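Side-chain contacts in amidase, hydantoinase/carbamoylase family (Burkholderia ambifaria, PDB 5TP4), which probably hydrolyses N-carbamoyl-L-amino acids, as a zinc-dependent amidase of the peptidase M20 family: residues Arg40-Asp45 and Trp134-Gly139; Asp46-Arg51 and Asp177-Arg182; Gly218-Trp223 and Ala301-Met306; Ala254-Arg259 and Cys314-Ala319. All coordinates share one frame; numbering follows the deposited sequence.

Interaction 1 (Arg40-Asp45 and Trp134-Gly139)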
loop_
_atom_site.group_PDB
_atom_site.type_symbol
_atom_site.label_atom_id
_atom_site.label_comp_id
_atom_site.label_asym_id
_atom_site.label_seq_id
_atom_site.Cartn_x
_atom_site.Cartn_y
_atom_site.Cartn_z
ATOM N N ARG B 40 22.919 12.914 -16.558
ATOM C CA ARG B 40 23.022 13.158 -17.994
ATOM C C ARG B 40 21.838 12.424 -18.633
ATOM O O ARG B 40 21.994 11.373 -19.260
ATOM C CB ARG B 40 24.371 12.718 -18.567
ATOM C CG ARG B 40 25.578 13.490 -18.019
ATOM C CD ARG B 40 26.870 13.181 -18.832
ATOM N NE ARG B 40 27.215 11.750 -18.885
ATOM C CZ ARG B 40 28.032 11.136 -18.027
ATOM N NH1 ARG B 40 28.600 11.803 -17.031
ATOM N NH2 ARG B 40 28.268 9.832 -18.152
ATOM N N LEU B 41 20.645 12.997 -18.491
ATOM C CA LEU B 41 19.474 12.418 -19.145
ATOM C C LEU B 41 19.637 12.453 -20.660
ATOM O O LEU B 41 20.125 13.433 -21.232
ATOM C CB LEU B 41 18.209 13.178 -18.710
ATOM C CG LEU B 41 17.736 12.784 -17.308
ATOM C CD1 LEU B 41 16.754 13.798 -16.744
ATOM C CD2 LEU B 41 17.098 11.419 -17.369
ATOM N N ALA B 42 19.228 11.364 -21.315
ATOM C CA ALA B 42 19.466 11.192 -22.741
ATOM C C ALA B 42 19.090 12.429 -23.553
ATOM O O ALA B 42 17.985 12.972 -23.434
ATOM C CB ALA B 42 18.681 9.968 -23.228
ATOM N N LEU B 43 20.034 12.880 -24.368
ATOM C CA LEU B 43 19.878 13.955 -25.355
ATOM C C LEU B 43 19.637 15.333 -24.750
ATOM O O LEU B 43 19.284 16.261 -25.486
ATOM C CB LEU B 43 18.769 13.628 -26.372
ATOM C CG LEU B 43 18.984 12.225 -26.972
ATOM C CD1 LEU B 43 17.907 11.907 -28.035
ATOM C CD2 LEU B 43 20.376 12.048 -27.586
ATOM N N THR B 44 19.846 15.508 -23.447
ATOM C CA THR B 44 19.918 16.833 -22.876
ATOM C C THR B 44 21.301 17.415 -23.131
ATOM O O THR B 44 22.199 16.727 -23.611
ATOM C CB THR B 44 19.640 16.809 -21.374
ATOM O OG1 THR B 44 20.616 15.978 -20.725
ATOM C CG2 THR B 44 18.229 16.288 -21.093
ATOM N N ASP B 45 21.449 18.711 -22.814
ATOM C CA ASP B 45 22.746 19.379 -22.947
ATOM C C ASP B 45 23.857 18.618 -22.223
ATOM O O ASP B 45 24.950 18.443 -22.770
ATOM C CB ASP B 45 22.671 20.813 -22.425
ATOM C CG ASP B 45 21.945 21.758 -23.367
ATOM O OD1 ASP B 45 21.742 21.421 -24.552
ATOM O OD2 ASP B 45 21.585 22.869 -22.922
ATOM N N TRP B 134 25.155 3.665 -26.550
ATOM C CA TRP B 134 23.825 3.581 -27.156
ATOM C C TRP B 134 22.923 4.685 -26.627
ATOM O O TRP B 134 22.944 5.004 -25.431
ATOM C CB TRP B 134 23.177 2.232 -26.851
ATOM C CG TRP B 134 23.991 1.023 -27.242
ATOM C CD1 TRP B 134 24.762 0.216 -26.416
ATOM C CD2 TRP B 134 24.098 0.477 -28.556
ATOM N NE1 TRP B 134 25.329 -0.799 -27.171
ATOM C CE2 TRP B 134 24.950 -0.647 -28.480
ATOM C CE3 TRP B 134 23.578 0.855 -29.802
ATOM C CZ2 TRP B 134 25.269 -1.426 -29.603
ATOM C CZ3 TRP B 134 23.892 0.093 -30.918
ATOM C CH2 TRP B 134 24.738 -1.035 -30.812
ATOM N N THR B 135 22.102 5.247 -27.519
ATOM C CA THR B 135 21.162 6.292 -27.118
ATOM C C THR B 135 20.117 5.781 -26.135
ATOM O O THR B 135 19.546 4.702 -26.318
ATOM C CB THR B 135 20.451 6.844 -28.360
ATOM O OG1 THR B 135 21.413 7.462 -29.214
ATOM C CG2 THR B 135 19.363 7.845 -27.974
ATOM N N ASN B 136 19.833 6.599 -25.106
ATOM C CA ASN B 136 18.680 6.396 -24.213
ATOM C C ASN B 136 18.581 4.955 -23.710
ATOM O O ASN B 136 17.520 4.321 -23.767
ATOM C CB ASN B 136 17.378 6.794 -24.909
ATOM C CG ASN B 136 16.215 6.997 -23.935
ATOM O OD1 ASN B 136 16.132 8.027 -23.272
ATOM N ND2 ASN B 136 15.290 6.040 -23.886
ATOM N N GLU B 137 19.690 4.438 -23.177
ATOM C CA GLU B 137 19.614 3.121 -22.552
ATOM C C GLU B 137 18.692 3.134 -21.334
ATOM O O GLU B 137 18.013 2.141 -21.057
ATOM C CB GLU B 137 21.022 2.644 -22.155
ATOM C CG GLU B 137 21.062 1.243 -21.482
ATOM C CD GLU B 137 20.704 1.260 -20.001
ATOM O OE1 GLU B 137 20.639 2.348 -19.403
ATOM O OE2 GLU B 137 20.482 0.174 -19.428
ATOM N N GLU B 138 18.645 4.252 -20.602
ATOM C CA GLU B 138 18.002 4.241 -19.295
ATOM C C GLU B 138 16.476 4.224 -19.336
ATOM O O GLU B 138 15.862 3.864 -18.329
ATOM C CB GLU B 138 18.478 5.444 -18.483
ATOM C CG GLU B 138 19.926 5.310 -18.032
ATOM C CD GLU B 138 20.132 4.299 -16.893
ATOM O OE1 GLU B 138 19.153 3.663 -16.428
ATOM O OE2 GLU B 138 21.292 4.161 -16.436
ATOM N N GLY B 139 15.848 4.618 -20.443
ATOM C CA GLY B 139 14.395 4.652 -20.478
ATOM C C GLY B 139 13.740 5.639 -19.524
ATOM O O GLY B 139 12.579 5.447 -19.143
#
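Thr-135 is the first residue of 134-139 to meet the opposite loop: its methyl CG2 lies 4.3 Å from Leu-43 CD1. Threonine suits the position because its two branches do different work. The methyl faces the leucine, while OG1 is hydrogen-bonded to Val-70 O.

Asn-136 follows, and here the backbones come closest, with the CA atoms of Ala-42 and Asn-136 5.1 Å apart. A small side chain suits backbones this near, and Ala-42 supplies a single methyl directed at the asparagine. CG is anti to the backbone N (chi1 -163°), which carries the amide alongside that methyl, so that OD1 sits 3.2 Å from Ala-42 CB and the asparagine CB 3.8 Å from it. The other end of the amide, ND2, is fixed by Phe-142 O. Asn-136 has a positive phi, which asparagine accepts more readily than most residues.

Ala-42 and Leu-43 are the central residues of a type II beta turn running from Leu-41 to Thr-44. Leu-41 O closes it by accepting twice, from Thr-44 N at 3.0 Å and from Thr-44 OG1 at 2.6 Å, the hydroxyl lying in the carbonyl plane on a lone pair. Thr-44 is also the N-cap of helix 45-60.

Glu-137 and Glu-138 come next, residues of the first and second zinc sites of the M20 metal centre. Both touch His-92, and Glu-138 OE1 is bonded to Gln-96 NE2.

Interaction 2 (Asp46-Arg51 and Asp177-Arg182). With EDO (1,2-ethanediol), chain C.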
loop_
_atom_site.group_PDB
_atom_site.type_symbol
_atom_site.label_atom_id
_atom_site.label_comp_id
_atom_site.label_asym_id
_atom_site.label_seq_id
_atom_site.Cartn_x
_atom_site.Cartn_y
_atom_site.Cartn_z
ATOM N N ASP B 46 23.601 18.135 -20.996
ATOM C CA ASP B 46 24.659 17.408 -20.291
ATOM C C ASP B 46 24.957 16.054 -20.917
ATOM O O ASP B 46 26.117 15.623 -20.906
ATOM C CB ASP B 46 24.319 17.259 -18.802
ATOM C CG ASP B 46 24.644 18.519 -18.024
ATOM O OD1 ASP B 46 25.605 19.231 -18.434
ATOM O OD2 ASP B 46 23.950 18.814 -17.020
ATOM N N ASP B 47 23.951 15.366 -21.490
ATOM C CA ASP B 47 24.262 14.178 -22.291
ATOM C C ASP B 47 25.148 14.539 -23.480
ATOM O O ASP B 47 26.157 13.874 -23.738
ATOM C CB ASP B 47 22.969 13.497 -22.762
ATOM C CG ASP B 47 23.200 12.105 -23.386
ATOM O OD1 ASP B 47 24.038 11.314 -22.888
ATOM O OD2 ASP B 47 22.490 11.782 -24.390
ATOM N N ARG B 48 24.826 15.637 -24.183
ATOM C CA ARG B 48 25.666 16.048 -25.300
ATOM C C ARG B 48 27.089 16.355 -24.836
ATOM O O ARG B 48 28.059 16.019 -25.528
ATOM C CB ARG B 48 25.027 17.254 -25.999
ATOM C CG ARG B 48 25.793 17.791 -27.187
ATOM C CD ARG B 48 26.533 19.050 -26.826
ATOM N NE ARG B 48 25.644 20.100 -26.309
ATOM C CZ ARG B 48 26.072 21.164 -25.644
ATOM N NH1 ARG B 48 27.366 21.331 -25.428
ATOM N NH2 ARG B 48 25.211 22.066 -25.195
ATOM N N ARG B 49 27.244 16.988 -23.661
ATOM C CA ARG B 49 28.588 17.310 -23.180
ATOM C C ARG B 49 29.374 16.046 -22.880
ATOM O O ARG B 49 30.578 15.986 -23.149
ATOM C CB ARG B 49 28.525 18.226 -21.934
ATOM C CG ARG B 49 27.984 19.620 -22.245
ATOM C CD ARG B 49 27.677 20.472 -21.015
ATOM N NE ARG B 49 27.081 21.727 -21.461
ATOM C CZ ARG B 49 25.919 22.195 -21.032
ATOM N NH1 ARG B 49 25.248 21.512 -20.101
ATOM N NH2 ARG B 49 25.439 23.337 -21.518
ATOM N N GLY B 50 28.706 15.016 -22.350
ATOM C CA GLY B 50 29.388 13.750 -22.092
ATOM C C GLY B 50 29.741 13.016 -23.372
ATOM O O GLY B 50 30.846 12.480 -23.510
ATOM N N ARG B 51 28.799 12.968 -24.316
ATOM C CA ARG B 51 29.077 12.389 -25.630
ATOM C C ARG B 51 30.269 13.079 -26.278
ATOM O O ARG B 51 31.167 12.419 -26.818
ATOM C CB ARG B 51 27.848 12.543 -26.527
ATOM C CG ARG B 51 26.652 11.694 -26.168
ATOM C CD ARG B 51 25.357 12.306 -26.812
ATOM N NE ARG B 51 24.294 11.309 -26.848
ATOM C CZ ARG B 51 24.058 10.513 -27.894
ATOM N NH1 ARG B 51 24.788 10.631 -29.000
ATOM N NH2 ARG B 51 23.100 9.601 -27.835
ATOM N N ASP B 177 17.995 16.571 -32.855
ATOM C CA ASP B 177 18.343 17.790 -33.579
ATOM C C ASP B 177 18.902 18.850 -32.633
ATOM O O ASP B 177 19.867 19.545 -32.972
ATOM C CB ASP B 177 17.132 18.334 -34.329
ATOM C CG ASP B 177 16.726 17.458 -35.498
ATOM O OD1 ASP B 177 17.580 16.706 -36.010
ATOM O OD2 ASP B 177 15.555 17.521 -35.907
ATOM N N ALA B 178 18.318 18.971 -31.440
ATOM C CA ALA B 178 18.829 19.914 -30.445
ATOM C C ALA B 178 20.217 19.515 -29.964
ATOM O O ALA B 178 21.067 20.379 -29.711
ATOM C CB ALA B 178 17.863 19.998 -29.264
ATOM N N CYS B 179 20.452 18.205 -29.820
ATOM C CA CYS B 179 21.745 17.635 -29.439
ATOM C C CYS B 179 22.784 17.782 -30.545
ATOM O O CYS B 179 23.985 17.796 -30.252
ATOM C CB CYS B 179 21.542 16.156 -29.084
ATOM S SG CYS B 179 23.014 15.035 -29.025
ATOM N N GLY B 180 22.346 17.918 -31.795
ATOM C CA GLY B 180 23.255 17.868 -32.927
ATOM C C GLY B 180 23.783 16.474 -33.195
ATOM O O GLY B 180 24.872 16.323 -33.751
ATOM N N CYS B 181 23.044 15.434 -32.807
ATOM C CA CYS B 181 23.599 14.102 -32.963
ATOM C C CYS B 181 22.650 13.176 -33.722
ATOM O O CYS B 181 22.640 11.965 -33.498
ATOM C CB CYS B 181 23.996 13.534 -31.605
ATOM S SG CYS B 181 22.688 13.520 -30.399
ATOM N N ARG B 182 21.869 13.726 -34.645
ATOM C CA ARG B 182 21.111 12.928 -35.609
ATOM C C ARG B 182 22.006 12.608 -36.805
ATOM O O ARG B 182 22.174 13.441 -37.701
ATOM C CB ARG B 182 19.866 13.680 -36.074
ATOM C CG ARG B 182 18.887 12.762 -36.763
ATOM C CD ARG B 182 17.965 13.466 -37.704
ATOM N NE ARG B 182 16.891 14.222 -37.067
ATOM C CZ ARG B 182 15.648 13.780 -36.911
ATOM N NH1 ARG B 182 15.317 12.550 -37.293
ATOM N NH2 ARG B 182 14.729 14.568 -36.362
HETATM C C1 EDO C . 28.288 20.077 -16.875
HETATM O O1 EDO C . 27.333 21.132 -17.059
HETATM C C2 EDO C . 28.693 20.007 -15.407
HETATM O O2 EDO C . 27.505 19.832 -14.639
HETATM O O HOH W 1 22.841 19.955 -26.858
#
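A Schellman motif ending helix 172-179, braced by the disulfide of Cys-179 and Cys-181, packs against Arg-48 and Arg-51 of helix 45-60. Gly-180 is its C-prime residue; the positive phi needed there is one that glycine adopts easily, and Cys-181 N returns to Leu-176 O. The two sulfurs, 2.1 Å apart, tie the last helical residue to the start of the loop and present an apolar surface to the arginines. Cys-181 SG takes the position between its backbone N and carbonyl carbon (chi1 55°), which sets it over one face of the Arg-51 guanidinium, offset toward the rim and 3.8 Å from NH1. Arginine suits this place because its flat face accepts sulfur while its edge bonds to polar groups. NE reaches Asp-47 OD2, one helical turn back, at 3.1 Å; the oxygen lies near the guanidinium plane but is met from above the carboxylate plane. NH1 bonds to Gly-71 O and NH2 to Thr-135 OG1, so the group's rotation is well fixed. Arg-48 lays its aliphatic part along the helix end, CG 3.6 Å from Cys-179 O. Its NE donates to a water at 2.9 Å, and that water donates weakly to Ala-178 O.

Interaction 3 (Gly218-Trp223 and Ala301-Met306). With EDO (1,2-ethanediol), chain T.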
loop_
_atom_site.group_PDB
_atom_site.type_symbol
_atom_site.label_atom_id
_atom_site.label_comp_id
_atom_site.label_asym_id
_atom_site.label_seq_id
_atom_site.Cartn_x
_atom_site.Cartn_y
_atom_site.Cartn_z
ATOM N N GLY B 218 20.518 -13.076 -19.426
ATOM C CA GLY B 218 19.497 -12.403 -18.643
ATOM C C GLY B 218 18.387 -13.378 -18.296
ATOM O O GLY B 218 18.275 -14.448 -18.906
ATOM N N GLN B 219 17.581 -13.013 -17.300
ATOM C CA GLN B 219 16.541 -13.863 -16.739
ATOM C C GLN B 219 15.285 -13.862 -17.599
ATOM O O GLN B 219 15.008 -12.913 -18.330
ATOM C CB GLN B 219 16.147 -13.348 -15.356
ATOM C CG GLN B 219 17.242 -13.483 -14.331
ATOM C CD GLN B 219 17.112 -12.454 -13.243
ATOM O OE1 GLN B 219 16.770 -11.299 -13.499
ATOM N NE2 GLN B 219 17.400 -12.872 -12.013
ATOM N N ALA B 220 14.473 -14.914 -17.427
ATOM C CA ALA B 220 13.053 -14.835 -17.774
ATOM C C ALA B 220 12.312 -14.120 -16.646
ATOM O O ALA B 220 12.577 -14.367 -15.464
ATOM C CB ALA B 220 12.459 -16.224 -17.987
ATOM N N ILE B 221 11.411 -13.201 -17.013
ATOM C CA ILE B 221 10.735 -12.322 -16.061
ATOM C C ILE B 221 9.235 -12.385 -16.326
ATOM O O ILE B 221 8.802 -12.309 -17.484
ATOM C CB ILE B 221 11.204 -10.860 -16.189
ATOM C CG1 ILE B 221 12.730 -10.749 -16.186
ATOM C CG2 ILE B 221 10.590 -9.994 -15.053
ATOM C CD1 ILE B 221 13.209 -9.338 -16.493
ATOM N N ARG B 222 8.445 -12.458 -15.257
ATOM C CA ARG B 222 7.007 -12.242 -15.326
ATOM C C ARG B 222 6.623 -11.176 -14.313
ATOM O O ARG B 222 7.106 -11.185 -13.178
ATOM C CB ARG B 222 6.209 -13.526 -15.027
ATOM C CG ARG B 222 6.673 -14.697 -15.877
ATOM C CD ARG B 222 6.219 -14.534 -17.314
ATOM N NE ARG B 222 6.548 -15.726 -18.108
ATOM C CZ ARG B 222 7.648 -15.877 -18.848
ATOM N NH1 ARG B 222 8.551 -14.903 -18.922
ATOM N NH2 ARG B 222 7.851 -17.007 -19.521
ATOM N N TRP B 223 5.745 -10.274 -14.727
ATOM C CA TRP B 223 5.113 -9.313 -13.833
ATOM C C TRP B 223 3.639 -9.655 -13.746
ATOM O O TRP B 223 2.980 -9.816 -14.777
ATOM C CB TRP B 223 5.268 -7.892 -14.357
ATOM C CG TRP B 223 6.550 -7.235 -13.986
ATOM C CD1 TRP B 223 7.621 -7.796 -13.355
ATOM C CD2 TRP B 223 6.872 -5.856 -14.190
ATOM N NE1 TRP B 223 8.607 -6.839 -13.154
ATOM C CE2 TRP B 223 8.168 -5.645 -13.663
ATOM C CE3 TRP B 223 6.199 -4.785 -14.784
ATOM C CZ2 TRP B 223 8.790 -4.398 -13.701
ATOM C CZ3 TRP B 223 6.822 -3.542 -14.814
ATOM C CH2 TRP B 223 8.106 -3.364 -14.286
ATOM N N ALA B 301 10.429 -21.875 -19.041
ATOM C CA ALA B 301 9.536 -22.931 -18.582
ATOM C C ALA B 301 9.441 -22.948 -17.064
ATOM O O ALA B 301 8.364 -23.195 -16.511
ATOM C CB ALA B 301 9.999 -24.295 -19.094
ATOM N N GLN B 302 10.565 -22.714 -16.376
ATOM C CA GLN B 302 10.548 -22.750 -14.916
ATOM C C GLN B 302 9.859 -21.519 -14.331
ATOM O O GLN B 302 9.179 -21.624 -13.302
ATOM C CB GLN B 302 11.965 -22.862 -14.355
ATOM C CG GLN B 302 12.665 -24.194 -14.603
ATOM C CD GLN B 302 11.847 -25.392 -14.156
ATOM O OE1 GLN B 302 11.394 -25.473 -13.009
ATOM N NE2 GLN B 302 11.642 -26.330 -15.071
ATOM N N VAL B 303 10.057 -20.332 -14.920
ATOM C CA VAL B 303 9.327 -19.183 -14.377
ATOM C C VAL B 303 7.833 -19.365 -14.620
ATOM O O VAL B 303 7.011 -19.030 -13.764
ATOM C CB VAL B 303 9.879 -17.831 -14.909
ATOM C CG1 VAL B 303 9.321 -17.436 -16.297
ATOM C CG2 VAL B 303 9.575 -16.725 -13.928
ATOM N N ASP B 304 7.453 -19.962 -15.751
ATOM C CA ASP B 304 6.041 -20.263 -15.977
ATOM C C ASP B 304 5.534 -21.282 -14.960
ATOM O O ASP B 304 4.395 -21.188 -14.476
ATOM C CB ASP B 304 5.842 -20.774 -17.410
ATOM C CG ASP B 304 5.988 -19.677 -18.451
ATOM O OD1 ASP B 304 5.950 -18.490 -18.068
ATOM O OD2 ASP B 304 6.126 -20.002 -19.657
ATOM N N ALA B 305 6.376 -22.250 -14.598
ATOM C CA ALA B 305 5.976 -23.227 -13.594
ATOM C C ALA B 305 5.761 -22.561 -12.245
ATOM O O ALA B 305 4.805 -22.894 -11.535
ATOM C CB ALA B 305 7.026 -24.332 -13.480
ATOM N N MET B 306 6.636 -21.620 -11.881
ATOM C CA MET B 306 6.431 -20.848 -10.659
ATOM C C MET B 306 5.098 -20.101 -10.708
ATOM O O MET B 306 4.354 -20.082 -9.721
ATOM C CB MET B 306 7.608 -19.883 -10.452
ATOM C CG MET B 306 8.932 -20.588 -10.294
ATOM S SD MET B 306 10.312 -19.378 -10.342
ATOM C CE MET B 306 9.871 -18.403 -8.918
HETATM C C1 EDO T . 16.332 -10.410 -19.969
HETATM O O1 EDO T . 16.642 -11.787 -20.247
HETATM C C2 EDO T . 14.818 -10.229 -19.916
HETATM O O2 EDO T . 14.236 -10.517 -21.199
#
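A sharp bend at chi2 (-73°) folds the Arg-222 side chain back along its strand, while chi1 of Val-303 (83°) puts CG1 between the valine's backbone N and carbonyl carbon. Together these torsions bring that methyl over the centre of the guanidinium face, 3.4 Å from Arg-222 CZ. The edge of the same group is turned to Asp-304. NE and NH2 grip it side-on, both to OD1, each at 2.8 Å. Neither bond is straight, because two donors converge on one oxygen. The carboxylate and guanidinium planes stand 55° apart. Asp-304 has a second conformer, so this grip describes one of its two positions. NH1 points the other way and reaches Ile-221 O at 3.0 Å, from above the carbonyl plane.

Ala-220, two residues earlier and on the same side of the strand, adds its methyl, with CB 3.8 Å from Val-303 CG1. Small and branched apolar residues suit a place where the axes of strand 220-223 and helix 301-306 approach to 8.3 Å. The contact joins helix 300-321 to the sheet in what is consistent with the smaller, dimerisation domain of M20 enzymes; Gln-219 bonds to Gly-236 of the second subunit.

Arg-222 NH2 also forms a salt bridge with Asp-300. A buried guanidinium with a methyl on its face, Asp-304 at its edge and this second salt bridge would probably keep its positive charge.

Interaction 4 (Ala254-Arg259 and Cys314-Ala319)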
loop_
_atom_site.group_PDB
_atom_site.type_symbol
_atom_site.label_atom_id
_atom_site.label_comp_id
_atom_site.label_asym_id
_atom_site.label_seq_id
_atom_site.Cartn_x
_atom_site.Cartn_y
_atom_site.Cartn_z
ATOM N N ALA B 254 1.368 -14.427 0.151
ATOM C CA ALA B 254 2.770 -14.018 0.079
ATOM C C ALA B 254 3.684 -15.105 0.614
ATOM O O ALA B 254 4.756 -15.359 0.052
ATOM C CB ALA B 254 2.984 -12.713 0.866
ATOM N N LEU B 255 3.288 -15.753 1.709
ATOM C CA LEU B 255 4.147 -16.785 2.275
ATOM C C LEU B 255 4.117 -18.054 1.424
ATOM O O LEU B 255 5.117 -18.792 1.372
ATOM C CB LEU B 255 3.745 -17.029 3.735
ATOM C CG LEU B 255 3.957 -15.810 4.679
ATOM C CD1 LEU B 255 3.885 -16.205 6.161
ATOM C CD2 LEU B 255 5.297 -15.085 4.417
ATOM N N GLU B 256 3.003 -18.306 0.719
ATOM C CA GLU B 256 3.000 -19.376 -0.281
ATOM C C GLU B 256 3.987 -19.068 -1.386
ATOM O O GLU B 256 4.699 -19.954 -1.861
ATOM C CB GLU B 256 1.611 -19.564 -0.885
ATOM C CG GLU B 256 0.546 -20.036 0.067
ATOM C CD GLU B 256 0.708 -21.489 0.486
ATOM O OE1 GLU B 256 1.280 -22.295 -0.290
ATOM O OE2 GLU B 256 0.233 -21.819 1.597
ATOM N N LEU B 257 4.032 -17.813 -1.815
ATOM C CA LEU B 257 4.985 -17.433 -2.844
ATOM C C LEU B 257 6.414 -17.656 -2.362
ATOM O O LEU B 257 7.256 -18.185 -3.104
ATOM C CB LEU B 257 4.760 -15.972 -3.236
ATOM C CG LEU B 257 5.793 -15.404 -4.208
ATOM C CD1 LEU B 257 5.803 -16.278 -5.477
ATOM C CD2 LEU B 257 5.502 -13.922 -4.540
ATOM N N GLU B 258 6.700 -17.262 -1.115
ATOM C CA GLU B 258 8.026 -17.513 -0.556
ATOM C C GLU B 258 8.377 -18.997 -0.592
ATOM O O GLU B 258 9.511 -19.366 -0.929
ATOM C CB GLU B 258 8.082 -16.962 0.874
ATOM C CG GLU B 258 9.461 -16.672 1.333
ATOM C CD GLU B 258 9.451 -15.902 2.648
ATOM O OE1 GLU B 258 8.501 -16.080 3.439
ATOM O OE2 GLU B 258 10.383 -15.114 2.851
ATOM N N ARG B 259 7.412 -19.867 -0.284
ATOM C CA ARG B 259 7.675 -21.305 -0.311
ATOM C C ARG B 259 7.907 -21.801 -1.737
ATOM O O ARG B 259 8.800 -22.618 -1.977
ATOM C CB ARG B 259 6.522 -22.072 0.341
ATOM C CG ARG B 259 6.588 -23.580 0.080
ATOM C CD ARG B 259 5.296 -24.314 0.435
ATOM N NE ARG B 259 4.155 -23.823 -0.337
ATOM C CZ ARG B 259 3.875 -24.203 -1.579
ATOM N NH1 ARG B 259 4.657 -25.081 -2.193
ATOM N NH2 ARG B 259 2.814 -23.707 -2.208
ATOM N N CYS B 314 -2.642 -19.713 -4.574
ATOM C CA CYS B 314 -3.572 -18.646 -4.230
ATOM C C CYS B 314 -5.018 -19.113 -4.310
ATOM O O CYS B 314 -5.855 -18.691 -3.507
ATOM C CB CYS B 314 -3.338 -17.438 -5.136
ATOM S SG CYS B 314 -1.772 -16.608 -4.808
ATOM N N ALA B 315 -5.347 -19.960 -5.293
ATOM C CA ALA B 315 -6.700 -20.493 -5.341
ATOM C C ALA B 315 -7.028 -21.267 -4.071
ATOM O O ALA B 315 -8.135 -21.153 -3.539
ATOM C CB ALA B 315 -6.870 -21.395 -6.561
ATOM N N ARG B 316 -6.078 -22.071 -3.582
ATOM C CA ARG B 316 -6.316 -22.874 -2.383
ATOM C C ARG B 316 -6.496 -21.983 -1.160
ATOM O O ARG B 316 -7.420 -22.188 -0.359
ATOM C CB ARG B 316 -5.158 -23.850 -2.175
ATOM C CG ARG B 316 -5.200 -24.604 -0.860
ATOM C CD ARG B 316 -4.156 -25.733 -0.807
ATOM N NE ARG B 316 -2.831 -25.332 -1.292
ATOM C CZ ARG B 316 -1.968 -24.569 -0.614
ATOM N NH1 ARG B 316 -2.280 -24.089 0.592
ATOM N NH2 ARG B 316 -0.789 -24.272 -1.154
ATOM N N VAL B 317 -5.627 -20.980 -1.007
ATOM C CA VAL B 317 -5.758 -20.025 0.100
ATOM C C VAL B 317 -7.102 -19.327 0.038
ATOM O O VAL B 317 -7.791 -19.179 1.056
ATOM C CB VAL B 317 -4.605 -19.000 0.083
ATOM C CG1 VAL B 317 -4.879 -17.820 1.087
ATOM C CG2 VAL B 317 -3.304 -19.692 0.408
ATOM N N ALA B 318 -7.499 -18.890 -1.155
ATOM C CA ALA B 318 -8.745 -18.136 -1.269
ATOM C C ALA B 318 -9.943 -18.998 -0.886
ATOM O O ALA B 318 -10.854 -18.532 -0.197
ATOM C CB ALA B 318 -8.907 -17.591 -2.695
ATOM N N ALA B 319 -9.941 -20.266 -1.302
ATOM C CA ALA B 319 -11.061 -21.151 -0.984
ATOM C C ALA B 319 -11.132 -21.426 0.507
ATOM O O ALA B 319 -12.223 -21.527 1.080
ATOM C CB ALA B 319 -10.934 -22.450 -1.764
#
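Glu-256 OE1 accepts three N-H groups from two arginines, Arg-259 on its own helix and Arg-316 across the contact. Arg-259, one turn further on, holds the oxygen side-on with two nitrogens. NH2 makes the shorter bond, 2.8 Å, nearly in line with the C-O bond of Glu-256, and NE the longer one, at 3.3 Å to the same OE1. Arg-316 NH2 comes from well above the carboxylate plane, 3.0 Å from OE1, while the oxygen itself stays close to the guanidinium plane. Different approach directions let all three donors share one atom. The carboxylate and the Arg-316 guanidinium stand 69° apart, and the two side chains cross almost at right angles.

A bend at chi2 (-72°) curls Glu-256 so that its carboxylate lies where the arginines converge. Arg-316 is bent further out, at chi3, which turns its guanidinium toward the acid. The two arginines arrive from opposite directions, with NH2 of Arg-259 and NH2 of Arg-316 3.8 Å apart, and the shared carboxylate would offset their charges. Long, flexible arginines suit this outer part of the contact, which bridges helix axes 10.6 Å apart. Beneath it the contact is apolar: Val-317 CG2 packs 3.9 Å from the aliphatic CG of Glu-256.

Leu-255 and Glu-258 face the second subunit, where Glu-258 forms a salt bridge with Arg-321 of that subunit. Segments 254-259 and 314-319 run roughly antiparallel, at 149°, with Leu-257 resting on strand 269-277 and Cys-314 on strand 324-337; such a helix pair laid on a beta-sheet is characteristic of the M20 dimerisation domain.

Overall arrangement
The four contacts form two groups. Interactions 1 and 2, with centres 9 Å apart, touch directly and alternate along the chain; the loop 40-45 leads straight into helix 45-60, and this group lies by the metal site. Interactions 3 and 4 come later in the sequence, also alternate, and share helix 300-321, with centres 18 Å apart and nearest atoms about 6 Å apart. Both touch the second subunit, as expected of a dimerisation domain. Between the groups the separation is large: the centres of interactions 2 and 4 are 50 Å apart. This is consistent with metal binding and subunit association lying largely in different parts, with the long strand 212-229 pairing with strands of both.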